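Local coordinates for protein histidine acid phosphatase (Hafnia alvei, PDB 4ARU) that belongs to branch 2 of the histidine phosphatase superfamily, enzymes that combine an alpha/beta domain built on a mixed sheet with a mostly helical domain, at residues K148-P153 / N158-A163; C189-A194 / E211-L216; L220-L225 / K251-Q256. All coordinates share one frame; numbering follows the deposited sequence.

Contact 1: K148-P153 / N158-A163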
loop_
_atom_site.group_PDB
_atom_site.type_symbol
_atom_site.label_atom_id
_atom_site.label_comp_id
_atom_site.label_asym_id
_atom_site.label_seq_id
_atom_site.Cartn_x
_atom_site.Cartn_y
_atom_site.Cartn_z
ATOM N N LYS A 148 21.076 -7.087 -3.743
ATOM C CA LYS A 148 20.945 -8.059 -2.665
ATOM C C LYS A 148 19.516 -8.581 -2.570
ATOM O O LYS A 148 19.251 -9.777 -2.424
ATOM C CB LYS A 148 21.393 -7.439 -1.353
ATOM C CG LYS A 148 21.372 -8.396 -0.170
ATOM C CD LYS A 148 21.725 -7.631 1.104
ATOM C CE LYS A 148 21.362 -8.398 2.371
ATOM N NZ LYS A 148 22.233 -9.592 2.480
ATOM N N GLN A 149 18.558 -7.681 -2.653
ATOM C CA GLN A 149 17.154 -8.068 -2.568
ATOM C C GLN A 149 16.797 -8.970 -3.753
ATOM O O GLN A 149 16.069 -9.924 -3.594
ATOM C CB GLN A 149 16.222 -6.826 -2.537
ATOM C CG GLN A 149 14.762 -7.145 -2.234
ATOM C CD GLN A 149 14.480 -7.364 -0.760
ATOM O OE1 GLN A 149 15.352 -7.377 0.092
ATOM N NE2 GLN A 149 13.239 -7.411 -0.460
ATOM N N ALA A 150 17.269 -8.638 -4.953
ATOM C CA ALA A 150 16.969 -9.431 -6.156
ATOM C C ALA A 150 17.714 -10.773 -6.131
ATOM O O ALA A 150 17.222 -11.750 -6.698
ATOM C CB ALA A 150 17.374 -8.673 -7.409
ATOM N N GLY A 151 18.869 -10.836 -5.488
ATOM C CA GLY A 151 19.673 -12.069 -5.469
ATOM C C GLY A 151 20.492 -12.278 -6.715
ATOM O O GLY A 151 21.108 -13.325 -6.875
ATOM N N THR A 152 20.522 -11.281 -7.604
ATOM C CA THR A 152 21.187 -11.387 -8.905
ATOM C C THR A 152 21.415 -9.956 -9.412
ATOM O O THR A 152 20.678 -9.053 -9.034
ATOM C CB THR A 152 20.331 -12.252 -9.879
ATOM O OG1 THR A 152 21.123 -12.747 -10.959
ATOM C CG2 THR A 152 19.144 -11.493 -10.421
ATOM N N PRO A 153 22.413 -9.743 -10.281
ATOM C CA PRO A 153 22.572 -8.413 -10.850
ATOM C C PRO A 153 21.294 -7.958 -11.520
ATOM O O PRO A 153 20.610 -8.690 -12.250
ATOM C CB PRO A 153 23.712 -8.615 -11.855
ATOM C CG PRO A 153 24.541 -9.684 -11.249
ATOM C CD PRO A 153 23.518 -10.632 -10.686
ATOM N N ASN A 158 15.181 -9.446 -16.175
ATOM C CA ASN A 158 14.128 -9.895 -17.075
ATOM C C ASN A 158 14.158 -11.423 -17.232
ATOM O O ASN A 158 13.132 -12.028 -17.549
ATOM C CB ASN A 158 14.259 -9.321 -18.495
ATOM C CG ASN A 158 14.010 -7.819 -18.564
ATOM O OD1 ASN A 158 13.737 -7.169 -17.549
ATOM N ND2 ASN A 158 14.057 -7.299 -19.797
ATOM N N GLN A 159 15.330 -12.020 -17.101
ATOM C CA GLN A 159 15.460 -13.462 -17.285
ATOM C C GLN A 159 14.700 -14.286 -16.251
ATOM O O GLN A 159 14.477 -15.491 -16.495
ATOM C CB GLN A 159 16.927 -13.854 -17.359
ATOM C CG GLN A 159 17.674 -13.260 -18.558
ATOM C CD GLN A 159 16.869 -13.235 -19.871
ATOM O OE1 GLN A 159 16.593 -12.149 -20.440
ATOM N NE2 GLN A 159 16.442 -14.402 -20.336
ATOM N N ARG A 160 14.353 -13.663 -15.139
ATOM C CA ARG A 160 13.597 -14.294 -14.069
ATOM C C ARG A 160 12.113 -14.362 -14.416
ATOM O O ARG A 160 11.353 -15.131 -13.813
ATOM C CB ARG A 160 13.797 -13.526 -12.750
ATOM C CG ARG A 160 13.010 -14.033 -11.560
ATOM C CD ARG A 160 13.455 -13.337 -10.312
ATOM N NE ARG A 160 14.814 -13.705 -9.943
ATOM C CZ ARG A 160 15.515 -13.111 -8.988
ATOM N NH1 ARG A 160 15.006 -12.034 -8.347
ATOM N NH2 ARG A 160 16.737 -13.591 -8.700
ATOM N N TYR A 161 11.675 -13.534 -15.349
ATOM C CA TYR A 161 10.249 -13.326 -15.613
ATOM C C TYR A 161 9.873 -13.493 -17.073
ATOM O O TYR A 161 8.997 -12.779 -17.584
ATOM C CB TYR A 161 9.821 -11.937 -15.104
ATOM C CG TYR A 161 10.017 -11.776 -13.641
ATOM C CD1 TYR A 161 9.218 -12.436 -12.736
ATOM C CD2 TYR A 161 11.042 -10.999 -13.161
ATOM C CE1 TYR A 161 9.421 -12.293 -11.359
ATOM C CE2 TYR A 161 11.282 -10.863 -11.805
ATOM C CZ TYR A 161 10.470 -11.512 -10.902
ATOM O OH TYR A 161 10.690 -11.461 -9.537
ATOM N N GLN A 162 10.467 -14.459 -17.755
ATOM C CA GLN A 162 10.232 -14.621 -19.169
ATOM C C GLN A 162 8.771 -14.875 -19.517
ATOM O O GLN A 162 8.239 -14.216 -20.416
ATOM C CB GLN A 162 11.179 -15.667 -19.724
ATOM C CG GLN A 162 12.617 -15.135 -19.797
ATOM C CD GLN A 162 12.761 -13.845 -20.675
ATOM O OE1 GLN A 162 12.906 -12.707 -20.186
ATOM N NE2 GLN A 162 12.713 -14.047 -21.998
ATOM N N ALA A 163 8.097 -15.767 -18.815
ATOM C CA ALA A 163 6.686 -16.045 -19.134
ATOM C C ALA A 163 5.753 -14.852 -18.920
ATOM O O ALA A 163 4.886 -14.542 -19.736
ATOM C CB ALA A 163 6.201 -17.238 -18.328
#

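Contact 2: C189-A194 / E211-L216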
loop_
_atom_site.group_PDB
_atom_site.type_symbol
_atom_site.label_atom_id
_atom_site.label_comp_id
_atom_site.label_asym_id
_atom_site.label_seq_id
_atom_site.Cartn_x
_atom_site.Cartn_y
_atom_site.Cartn_z
ATOM N N CYS A 189 11.348 -7.800 -32.701
ATOM C CA CYS A 189 11.062 -6.882 -31.606
ATOM C C CYS A 189 10.414 -7.663 -30.462
ATOM O O CYS A 189 9.228 -7.988 -30.483
ATOM C CB CYS A 189 10.147 -5.768 -32.093
ATOM S SG CYS A 189 9.906 -4.376 -30.967
ATOM N N ASP A 190 11.237 -8.008 -29.478
ATOM C CA ASP A 190 10.820 -8.823 -28.318
ATOM C C ASP A 190 10.805 -7.915 -27.092
ATOM O O ASP A 190 11.754 -7.203 -26.853
ATOM C CB ASP A 190 11.824 -9.984 -28.128
ATOM C CG ASP A 190 11.554 -10.810 -26.886
ATOM O OD1 ASP A 190 12.066 -10.468 -25.807
ATOM O OD2 ASP A 190 10.800 -11.810 -26.996
ATOM N N PHE A 191 9.723 -7.949 -26.317
ATOM C CA PHE A 191 9.504 -7.015 -25.221
ATOM C C PHE A 191 10.648 -7.068 -24.237
ATOM O O PHE A 191 11.212 -6.037 -23.873
ATOM C CB PHE A 191 8.155 -7.332 -24.558
ATOM C CG PHE A 191 7.701 -6.327 -23.515
ATOM C CD1 PHE A 191 7.170 -5.108 -23.898
ATOM C CD2 PHE A 191 7.673 -6.640 -22.168
ATOM C CE1 PHE A 191 6.692 -4.217 -22.960
ATOM C CE2 PHE A 191 7.205 -5.738 -21.226
ATOM C CZ PHE A 191 6.723 -4.527 -21.616
ATOM N N SER A 192 11.022 -8.266 -23.815
ATOM C CA SER A 192 12.127 -8.431 -22.858
ATOM C C SER A 192 13.497 -7.982 -23.434
ATOM O O SER A 192 14.231 -7.263 -22.757
ATOM C CB SER A 192 12.209 -9.888 -22.394
ATOM O OG SER A 192 13.343 -10.076 -21.516
ATOM N N GLN A 193 13.820 -8.397 -24.645
ATOM C CA GLN A 193 15.103 -8.088 -25.272
ATOM C C GLN A 193 15.226 -6.585 -25.516
ATOM O O GLN A 193 16.301 -6.015 -25.364
ATOM C CB GLN A 193 15.200 -8.830 -26.608
ATOM C CG GLN A 193 16.581 -8.808 -27.267
ATOM C CD GLN A 193 16.936 -7.473 -27.899
ATOM O OE1 GLN A 193 16.070 -6.782 -28.414
ATOM N NE2 GLN A 193 18.220 -7.104 -27.858
ATOM N N ALA A 194 14.123 -5.974 -25.926
ATOM C CA ALA A 194 14.102 -4.544 -26.246
ATOM C C ALA A 194 14.353 -3.649 -25.031
ATOM O O ALA A 194 14.826 -2.518 -25.195
ATOM C CB ALA A 194 12.798 -4.170 -26.909
ATOM N N GLU A 211 14.100 0.756 -14.411
ATOM C CA GLU A 211 13.812 0.959 -15.826
ATOM C C GLU A 211 13.790 -0.378 -16.532
ATOM O O GLU A 211 14.429 -1.327 -16.069
ATOM C CB GLU A 211 14.887 1.826 -16.485
ATOM C CG GLU A 211 15.016 3.218 -15.831
ATOM C CD GLU A 211 13.785 4.120 -16.076
ATOM O OE1 GLU A 211 13.031 3.921 -17.042
ATOM O OE2 GLU A 211 13.611 5.102 -15.318
ATOM N N GLY A 212 13.139 -0.442 -17.666
ATOM C CA GLY A 212 13.060 -1.655 -18.468
ATOM C C GLY A 212 11.753 -2.400 -18.371
ATOM O O GLY A 212 10.768 -1.922 -17.807
ATOM N N ALA A 213 11.747 -3.601 -18.932
ATOM C CA ALA A 213 10.532 -4.334 -19.149
ATOM C C ALA A 213 9.763 -4.646 -17.864
ATOM O O ALA A 213 8.526 -4.637 -17.831
ATOM C CB ALA A 213 10.861 -5.593 -19.899
ATOM N N VAL A 214 10.489 -5.037 -16.809
ATOM C CA VAL A 214 9.822 -5.409 -15.559
ATOM C C VAL A 214 9.195 -4.161 -14.952
ATOM O O VAL A 214 8.045 -4.163 -14.524
ATOM C CB VAL A 214 10.772 -6.136 -14.557
ATOM C CG1 VAL A 214 10.074 -6.328 -13.228
ATOM C CG2 VAL A 214 11.258 -7.451 -15.134
ATOM N N GLY A 215 9.964 -3.077 -14.870
ATOM C CA GLY A 215 9.420 -1.803 -14.348
ATOM C C GLY A 215 8.227 -1.300 -15.133
ATOM O O GLY A 215 7.234 -0.889 -14.549
ATOM N N LEU A 216 8.322 -1.331 -16.454
ATOM C CA LEU A 216 7.216 -0.865 -17.282
ATOM C C LEU A 216 6.013 -1.786 -17.163
ATOM O O LEU A 216 4.886 -1.340 -16.933
ATOM C CB LEU A 216 7.679 -0.742 -18.719
ATOM C CG LEU A 216 6.583 -0.346 -19.734
ATOM C CD1 LEU A 216 5.970 0.992 -19.430
ATOM C CD2 LEU A 216 7.160 -0.384 -21.127
#

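Contact 3: L220-L225 / K251-Q256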
loop_
_atom_site.group_PDB
_atom_site.type_symbol
_atom_site.label_atom_id
_atom_site.label_comp_id
_atom_site.label_asym_id
_atom_site.label_seq_id
_atom_site.Cartn_x
_atom_site.Cartn_y
_atom_site.Cartn_z
ATOM N N LEU A 220 2.001 -1.142 -16.053
ATOM C CA LEU A 220 0.900 -1.494 -16.942
ATOM C C LEU A 220 0.007 -2.478 -16.240
ATOM O O LEU A 220 -1.248 -2.383 -16.365
ATOM C CB LEU A 220 1.402 -2.005 -18.260
ATOM C CG LEU A 220 2.337 -1.025 -19.007
ATOM C CD1 LEU A 220 2.774 -1.644 -20.319
ATOM C CD2 LEU A 220 1.693 0.349 -19.157
ATOM N N ALA A 221 0.591 -3.477 -15.575
ATOM C CA ALA A 221 -0.224 -4.480 -14.913
ATOM C C ALA A 221 -1.124 -3.878 -13.845
ATOM O O ALA A 221 -2.290 -4.259 -13.736
ATOM C CB ALA A 221 0.651 -5.565 -14.278
ATOM N N GLU A 222 -0.584 -2.936 -13.090
ATOM C CA GLU A 222 -1.393 -2.240 -12.106
ATOM C C GLU A 222 -2.502 -1.406 -12.768
ATOM O O GLU A 222 -3.646 -1.345 -12.250
ATOM C CB GLU A 222 -0.482 -1.401 -11.185
ATOM C CG GLU A 222 -1.211 -0.556 -10.190
ATOM C CD GLU A 222 -1.848 -1.323 -9.047
ATOM O OE1 GLU A 222 -1.496 -2.528 -8.809
ATOM O OE2 GLU A 222 -2.720 -0.731 -8.372
ATOM N N ILE A 223 -2.204 -0.791 -13.902
ATOM C CA ILE A 223 -3.251 -0.045 -14.604
ATOM C C ILE A 223 -4.395 -0.988 -15.019
ATOM O O ILE A 223 -5.573 -0.640 -14.897
ATOM C CB ILE A 223 -2.701 0.782 -15.793
ATOM C CG1 ILE A 223 -1.831 1.901 -15.200
ATOM C CG2 ILE A 223 -3.844 1.231 -16.709
ATOM C CD1 ILE A 223 -1.000 2.619 -16.226
ATOM N N PHE A 224 -4.092 -2.189 -15.529
ATOM C CA PHE A 224 -5.148 -3.109 -15.888
ATOM C C PHE A 224 -5.983 -3.471 -14.660
ATOM O O PHE A 224 -7.198 -3.530 -14.743
ATOM C CB PHE A 224 -4.573 -4.382 -16.508
ATOM C CG PHE A 224 -3.782 -4.166 -17.776
ATOM C CD1 PHE A 224 -4.059 -3.157 -18.684
ATOM C CD2 PHE A 224 -2.761 -5.028 -18.077
ATOM C CE1 PHE A 224 -3.317 -3.007 -19.852
ATOM C CE2 PHE A 224 -2.008 -4.886 -19.253
ATOM C CZ PHE A 224 -2.279 -3.881 -20.126
ATOM N N LEU A 225 -5.325 -3.713 -13.531
ATOM C CA LEU A 225 -6.055 -4.048 -12.322
ATOM C C LEU A 225 -6.978 -2.879 -11.930
ATOM O O LEU A 225 -8.111 -3.077 -11.486
ATOM C CB LEU A 225 -5.067 -4.324 -11.203
ATOM C CG LEU A 225 -5.756 -4.808 -9.912
ATOM C CD1 LEU A 225 -5.044 -6.026 -9.410
ATOM C CD2 LEU A 225 -5.869 -3.754 -8.848
ATOM N N LYS A 251 2.513 -10.520 -10.911
ATOM C CA LYS A 251 3.806 -11.002 -10.416
ATOM C C LYS A 251 4.893 -9.972 -10.709
ATOM O O LYS A 251 5.764 -9.678 -9.879
ATOM C CB LYS A 251 4.146 -12.335 -11.078
ATOM C CG LYS A 251 5.469 -12.894 -10.607
ATOM C CD LYS A 251 5.677 -14.362 -10.954
ATOM C CE LYS A 251 5.425 -14.645 -12.388
ATOM N NZ LYS A 251 5.857 -16.044 -12.671
ATOM N N LEU A 252 4.814 -9.334 -11.857
ATOM C CA LEU A 252 5.797 -8.325 -12.237
ATOM C C LEU A 252 5.684 -7.097 -11.357
ATOM O O LEU A 252 6.677 -6.503 -10.960
ATOM C CB LEU A 252 5.604 -7.920 -13.704
ATOM C CG LEU A 252 5.855 -9.054 -14.709
ATOM C CD1 LEU A 252 5.162 -8.791 -16.050
ATOM C CD2 LEU A 252 7.338 -9.238 -14.934
ATOM N N HIS A 253 4.452 -6.696 -11.053
ATOM C CA HIS A 253 4.240 -5.554 -10.200
ATOM C C HIS A 253 4.728 -5.853 -8.792
ATOM O O HIS A 253 5.401 -5.023 -8.193
ATOM C CB HIS A 253 2.743 -5.250 -10.227
ATOM C CG HIS A 253 2.329 -4.172 -9.281
ATOM N ND1 HIS A 253 2.490 -2.832 -9.560
ATOM C CD2 HIS A 253 1.715 -4.234 -8.080
ATOM C CE1 HIS A 253 2.028 -2.112 -8.555
ATOM N NE2 HIS A 253 1.539 -2.937 -7.652
ATOM N N ASN A 254 4.393 -7.029 -8.251
ATOM C CA ASN A 254 4.814 -7.340 -6.893
ATOM C C ASN A 254 6.327 -7.463 -6.795
ATOM O O ASN A 254 6.923 -7.089 -5.785
ATOM C CB ASN A 254 4.127 -8.585 -6.399
ATOM C CG ASN A 254 2.632 -8.389 -6.248
ATOM O OD1 ASN A 254 2.159 -7.296 -5.867
ATOM N ND2 ASN A 254 1.873 -9.436 -6.519
ATOM N N ALA A 255 6.969 -7.885 -7.875
ATOM C CA ALA A 255 8.423 -7.986 -7.882
ATOM C C ALA A 255 9.055 -6.601 -7.877
ATOM O O ALA A 255 10.018 -6.342 -7.160
ATOM C CB ALA A 255 8.883 -8.798 -9.063
ATOM N N GLN A 256 8.534 -5.695 -8.689
ATOM C CA GLN A 256 9.022 -4.323 -8.703
ATOM C C GLN A 256 8.918 -3.710 -7.320
ATOM O O GLN A 256 9.830 -3.060 -6.840
ATOM C CB GLN A 256 8.284 -3.530 -9.761
ATOM C CG GLN A 256 8.808 -2.135 -9.955
ATOM C CD GLN A 256 7.922 -1.152 -9.361
ATOM O OE1 GLN A 256 6.681 -1.245 -9.475
ATOM N NE2 GLN A 256 8.510 -0.178 -8.697
#

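Contact 1: K148-P153 / N158-A163
Arg160 reaches across to the last turn of helix 139-150 and grips a single atom there, the carbonyl oxygen of Ala150. Both terminal nitrogens take part: NH1 donates to Ala150 O at 2.8 Å, and NH2 donates to the same Ala150 O at 2.8 Å. The guanidinium comes end-on with the oxygen almost exactly in its plane. NH1 sits on a lone pair in the carbonyl plane, while NH2 is tilted 21° from that plane. Because the fork closes on one oxygen, neither bond is straight; the N-H...O angles are about 140°.

This is the tight part of the contact. The chain gets there with CG anti to the backbone N (chi1 177°) and a bend only at chi3, and on the way Arg160 CG lies 3.6 Å above one face of the neighbouring Tyr161 ring. The buried methyl CB of Ala150, which packs on Leu259 of helix 243-262, lies 4.2 Å from Arg160 NH1. The side chains of Thr152 and Arg160 run past each other in opposite directions: Thr152 CG2 stands 3.6 Å from Arg160 NH2, met obliquely, while the threonine hydroxyl is engaged with Thr156 in the short connecting loop.

The other side is loose. Gly151, which leaves the helix with positive phi, is exposed and adds only its carbonyl carbon C, 4.4 Å from Arg160 NH2, at the guanidinium edge. Arg160 itself lies largely at the surface.

So the join between the end of one helix and the turn leading into helix 162-172 rests on one carbonyl taken by two N-H groups. A carbonyl at a helix C-terminus probably carries extra negative character, and the positive guanidinium is well placed to offset it.

Contact 2: C189-A194 / E211-L216
Phe191 and Ala213 make the main apolar meeting between the short helix 191-194 and the first turn of helix 213-229. The Phe191 ring leads with its CE2 corner, which lies 3.9 Å from the methyl CB of Ala213 and 3.8 Å from Ala213 O, the oxygen being met obliquely. One ring position further on, Phe191 CZ touches Leu216 CD2 at 4.2 Å, the two side chains crossing at a slant. With CG anti to the backbone N (chi1 -172°), the Phe191 ring swings over to Ala213, although the bond from CA to CB does not itself point there. Ser192 takes part through its backbone: its CA is 4.3 Å from Ala213 CB. Leu165 of helix 162-172 packs on both Phe191 and Ala213, and Phe174 meets the Phe191 ring edge-to-face.

Within the two segments the polar bonds are internal. Asp190 is the N-cap of helix 191-194; its OD1 accepts from Gln193 N at 3.0 Å, a nearly straight bond of 162° using the lone pair that faces away from OD2. Just past the short helix, backbone bonding of Met195 with Ala213 links the two parts of the chain.

The covalent element is the disulfide from Cys189 to Cys180, which fastens the exposed approach to the helix. Capping and disulfide probably help to hold helix 191-194, whose contact with helix 213-229 within these segments is van der Waals and mainly apolar.

Contact 3: L220-L225 / K251-Q256
Two long helices of the helical domain, 213-229 and 243-262, face each other here. The side chain of Glu222 lies about 6 Å from a sodium ion and about 5 Å from a bound L(+)-tartaric acid, probably from the crystallisation liquor, which may mark a pocket. What joins the helices is a carboxylate oxygen laid over an imidazole. Glu222 OE1 sits 3.2 Å above one face of the His253 ring, displaced toward its rim. The nearest ring atom, His253 NE2, is 3.3 Å from Glu222 OE1, yet an oxygen above the ring is in no position to accept along an N-H bond, and this is not a hydrogen bond. The carboxylate and ring planes are 25° apart, nearly parallel, but only the OE1 end of the carboxylate overlies the ring.

The rest of the Glu222 chain follows the same face: its CB is 3.7 Å from His253 CE1. A bend at chi2 (72°) folds the acid back over the ring instead of letting it extend past.

Both polar ends are engaged with other partners. Glu222 OE2 forms a salt bridge with Arg18 of the family's RHGxRxP signature, while His253 ND1 is hydrogen-bonded to the hydroxyl of Ser218, one turn earlier in Glu222's own helix. Ser218 also bonds to Gln256, so that a single serine ties two residues of helix 243-262 to helix 213-229 and fixes the rotation of the imidazole.

Asp328 brings a second carboxylate close to Glu222 OE1; the two would probably repel unless nearby positive charge such as Arg18 offsets them or a proton is shared. The bridge through OE2 probably helps to position Arg18, while OE1 packs on an imidazole face that gives it no N-H.

From the N terminus the three contacts come in series, none nested in or crossing another. Contact 1 closes the connection 151-161 between helices 139-150 and 162-172, with four residues between its segments. Contact 2 closes a longer excursion through the hairpin of strands 198-201 and 208-211, returning at the start of helix 213-229. Contact 3 then brings the later part of that helix against helix 243-262, closing the connection 230-242. Beyond sharing helix 213-229, they touch through space: Asn158 of contact 1 packs on Ala213 and Val214 of contact 2, and Tyr161 packs on Leu252 and Ala255 of contact 3. Together they tie these helices into one cluster.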